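Gamma-glutamyl cyclotransferase (Homo sapiens, PDB 3CRY) catalyses the formation of 5-oxoproline from gamma-glutamyl dipeptides, releasing the free amino acid, and can induce release of cytochrome c from mitochondria. Local coordinates at residues 154-157 against 158-161. The protein carries 1 engineered substitution. Numbering follows the deposited sequence. Where two conformers were deposited one is given.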
ATOM      1  N   LEU A 154     -10.618   7.200  24.387  1.00 12.46           N
ATOM      2  CA  LEU A 154     -11.716   6.368  24.872  1.00 13.49           C
ATOM      3  C   LEU A 154     -12.843   6.263  23.854  1.00 13.54           C
ATOM      4  O   LEU A 154     -13.504   5.223  23.768  1.00 13.00           O
ATOM      5  CB  LEU A 154     -12.231   6.855  26.251  1.00 14.56           C
ATOM      6  CG  LEU A 154     -11.178   6.896  27.382  1.00 17.43           C
ATOM      7  CD1 LEU A 154     -11.561   7.922  28.433  1.00 20.77           C
ATOM      8  CD2 LEU A 154     -10.937   5.534  28.050  1.00 20.13           C
ATOM      9  N   GLU A 155     -13.070   7.317  23.070  1.00 13.28           N
ATOM     10  CA  GLU A 155     -14.121   7.242  22.066  0.50 13.31           C
ATOM     11  C   GLU A 155     -13.752   6.308  20.911  1.00 12.50           C
ATOM     12  O   GLU A 155     -14.628   5.651  20.334  1.00 12.13           O
ATOM     13  CB  GLU A 155     -14.565   8.613  21.564  0.50 14.42           C
ATOM     14  CG  GLU A 155     -15.808   8.545  20.671  0.50 16.19           C
ATOM     15  CD  GLU A 155     -16.807   7.424  21.043  0.50 19.46           C
ATOM     16  OE1 GLU A 155     -17.102   6.588  20.150  0.50 17.80           O
ATOM     17  OE2 GLU A 155     -17.309   7.381  22.205  0.50 19.91           O
ATOM     18  N   TYR A 156     -12.457   6.208  20.598  1.00 11.17           N
ATOM     19  CA  TYR A 156     -12.037   5.215  19.607  1.00  9.52           C
ATOM     20  C   TYR A 156     -12.190   3.804  20.173  1.00  9.36           C
ATOM     21  O   TYR A 156     -12.597   2.889  19.460  1.00  9.25           O
ATOM     22  CB  TYR A 156     -10.614   5.475  19.099  1.00  9.23           C
ATOM     23  CG  TYR A 156     -10.236   4.585  17.929  1.00  9.24           C
ATOM     24  CD1 TYR A 156     -10.674   4.883  16.624  1.00  9.40           C
ATOM     25  CD2 TYR A 156      -9.447   3.447  18.122  1.00  8.26           C
ATOM     26  CE1 TYR A 156     -10.347   4.085  15.558  1.00  7.69           C
ATOM     27  CE2 TYR A 156      -9.103   2.624  17.045  1.00  6.93           C
ATOM     28  CZ  TYR A 156      -9.555   2.957  15.753  1.00  8.36           C
ATOM     29  OH  TYR A 156      -9.256   2.168  14.670  1.00  9.41           O
ATOM     30  N   GLN A 157     -11.855   3.618  21.454  1.00  9.12           N
ATOM     31  CA  GLN A 157     -12.101   2.345  22.113  1.00  9.45           C
ATOM     32  C   GLN A 157     -13.579   1.908  22.036  1.00 10.14           C
ATOM     33  O   GLN A 157     -13.858   0.728  21.835  1.00  9.35           O
ATOM     34  CB  GLN A 157     -11.641   2.401  23.569  1.00  8.93           C
ATOM     35  CG  GLN A 157     -10.128   2.532  23.717  1.00  9.45           C
ATOM     36  CD  GLN A 157      -9.684   2.318  25.153  1.00 10.61           C
ATOM     37  OE1 GLN A 157     -10.070   1.330  25.816  1.00 10.15           O
ATOM     38  NE2 GLN A 157      -8.879   3.250  25.655  1.00 10.38           N
ATOM     39  N   GLU A 158     -14.510   2.863  22.174  1.00 10.60           N
ATOM     40  CA  GLU A 158     -15.934   2.561  22.012  1.00 11.18           C
ATOM     41  C   GLU A 158     -16.285   2.078  20.599  1.00 10.78           C
ATOM     42  O   GLU A 158     -17.073   1.146  20.431  1.00 10.70           O
ATOM     43  CB  GLU A 158     -16.794   3.775  22.430  1.00 11.61           C
ATOM     44  CG  GLU A 158     -16.794   4.005  23.946  1.00 14.44           C
ATOM     45  CD  GLU A 158     -17.258   2.788  24.731  1.00 18.98           C
ATOM     46  OE1 GLU A 158     -18.382   2.289  24.464  1.00 22.89           O
ATOM     47  OE2 GLU A 158     -16.488   2.316  25.599  1.00 20.76           O
ATOM     48  N   LYS A 159     -15.679   2.697  19.582  1.00 10.42           N
ATOM     49  CA  LYS A 159     -15.825   2.244  18.211  1.00 11.50           C
ATOM     50  C   LYS A 159     -15.331   0.787  18.037  1.00  9.58           C
ATOM     51  O   LYS A 159     -16.001  -0.035  17.409  1.00  8.95           O
ATOM     52  CB  LYS A 159     -15.069   3.166  17.250  1.00 11.26           C
ATOM     53  CG  LYS A 159     -15.698   4.521  17.030  1.00 15.87           C
ATOM     54  CD  LYS A 159     -15.013   5.247  15.847  1.00 15.21           C
ATOM     55  CE  LYS A 159     -15.136   4.503  14.484  1.00 20.29           C
ATOM     56  NZ  LYS A 159     -14.762   5.396  13.318  1.00 20.08           N
ATOM     57  N   LEU A 160     -14.156   0.467  18.584  1.00  8.86           N
ATOM     58  CA  LEU A 160     -13.668  -0.919  18.517  1.00  7.72           C
ATOM     59  C   LEU A 160     -14.602  -1.908  19.222  1.00  8.36           C
ATOM     60  O   LEU A 160     -14.865  -3.009  18.720  1.00  8.21           O
ATOM     61  CB  LEU A 160     -12.267  -1.055  19.134  1.00  7.47           C
ATOM     62  CG  LEU A 160     -11.192  -0.264  18.373  1.00  7.82           C
ATOM     63  CD1 LEU A 160      -9.904  -0.272  19.226  1.00  8.07           C
ATOM     64  CD2 LEU A 160     -10.983  -0.808  16.942  1.00  8.70           C
ATOM     65  N   LYS A 161     -15.099  -1.505  20.384  1.00  7.48           N
ATOM     66  CA  LYS A 161     -16.019  -2.357  21.143  1.00  7.89           C
ATOM     67  C   LYS A 161     -17.358  -2.558  20.412  1.00  8.00           C
ATOM     68  O   LYS A 161     -18.046  -3.548  20.656  1.00  9.05           O
ATOM     69  CB  LYS A 161     -16.242  -1.782  22.546  1.00  7.98           C
ATOM     70  CG  LYS A 161     -14.991  -1.843  23.423  1.00  9.14           C
ATOM     71  CD  LYS A 161     -15.108  -0.944  24.630  1.00 14.33           C
ATOM     72  CE  LYS A 161     -16.016  -1.552  25.692  1.00 16.17           C
ATOM     73  NZ  LYS A 161     -16.092  -0.664  26.914  1.00 21.79           N
TER
HETATM   74  O   HOH W   1     -13.767   3.751  26.392  1.00 41.70           O
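Two successive turns of the short, amphipathic helix 154-161 meet here, with Tyr156 and Leu160 on its buried flank and acidic and basic side chains on the outer one. Leu160 CD1 lies 3.7 Å from Tyr156 CE2, and the leucine branches approach the ring obliquely along its CD2-CE2 side, with CD2 reaching toward the phenol end. With CG anti to the backbone N (chi1 -172°), the tyrosine ring leans out from the helix and its CE2 side comes near Leu160, although the bond to CB points away from that turn. Leu160 N also donates to Tyr156 O at 3.0 Å. Lys161 N binds Gln157 O in the same i to i+4 pattern, and the CG of Lys161 rests 3.2 Å from that carbonyl oxygen. On the outer flank Leu154 O takes the backbone N of Glu158 at 3.0 Å and also a proton from a water, which gives its other to Glu158 OE2. Lys161 NZ reaches the same carboxylate oxygen on its syn side at 3.3 Å, a salt bridge one turn apart. The amide of Gln157 turns back, its NE2 bonding Leu152 O just before the helix. Inward, Tyr156 meets the Trp80 ring, both it and Leu160 touch Leu51 of strand 49-56, and Leu160 packs on Ile143, Cys144 and Ala147. An alanine in place of Tyr156 would probably leave Leu160 CD1 and the Trp80 ring each without the aromatic ring they touch, opening a gap beside Leu51. The side chain of Tyr156 is about 6 Å from that of Tyr22, an inferred substrate-binding residue. This division, a buried Tyr156 and Leu160 against a charged, exposed side, is typical of an amphipathic alpha-helix, here laid against helix 137-149 and strand 49-56.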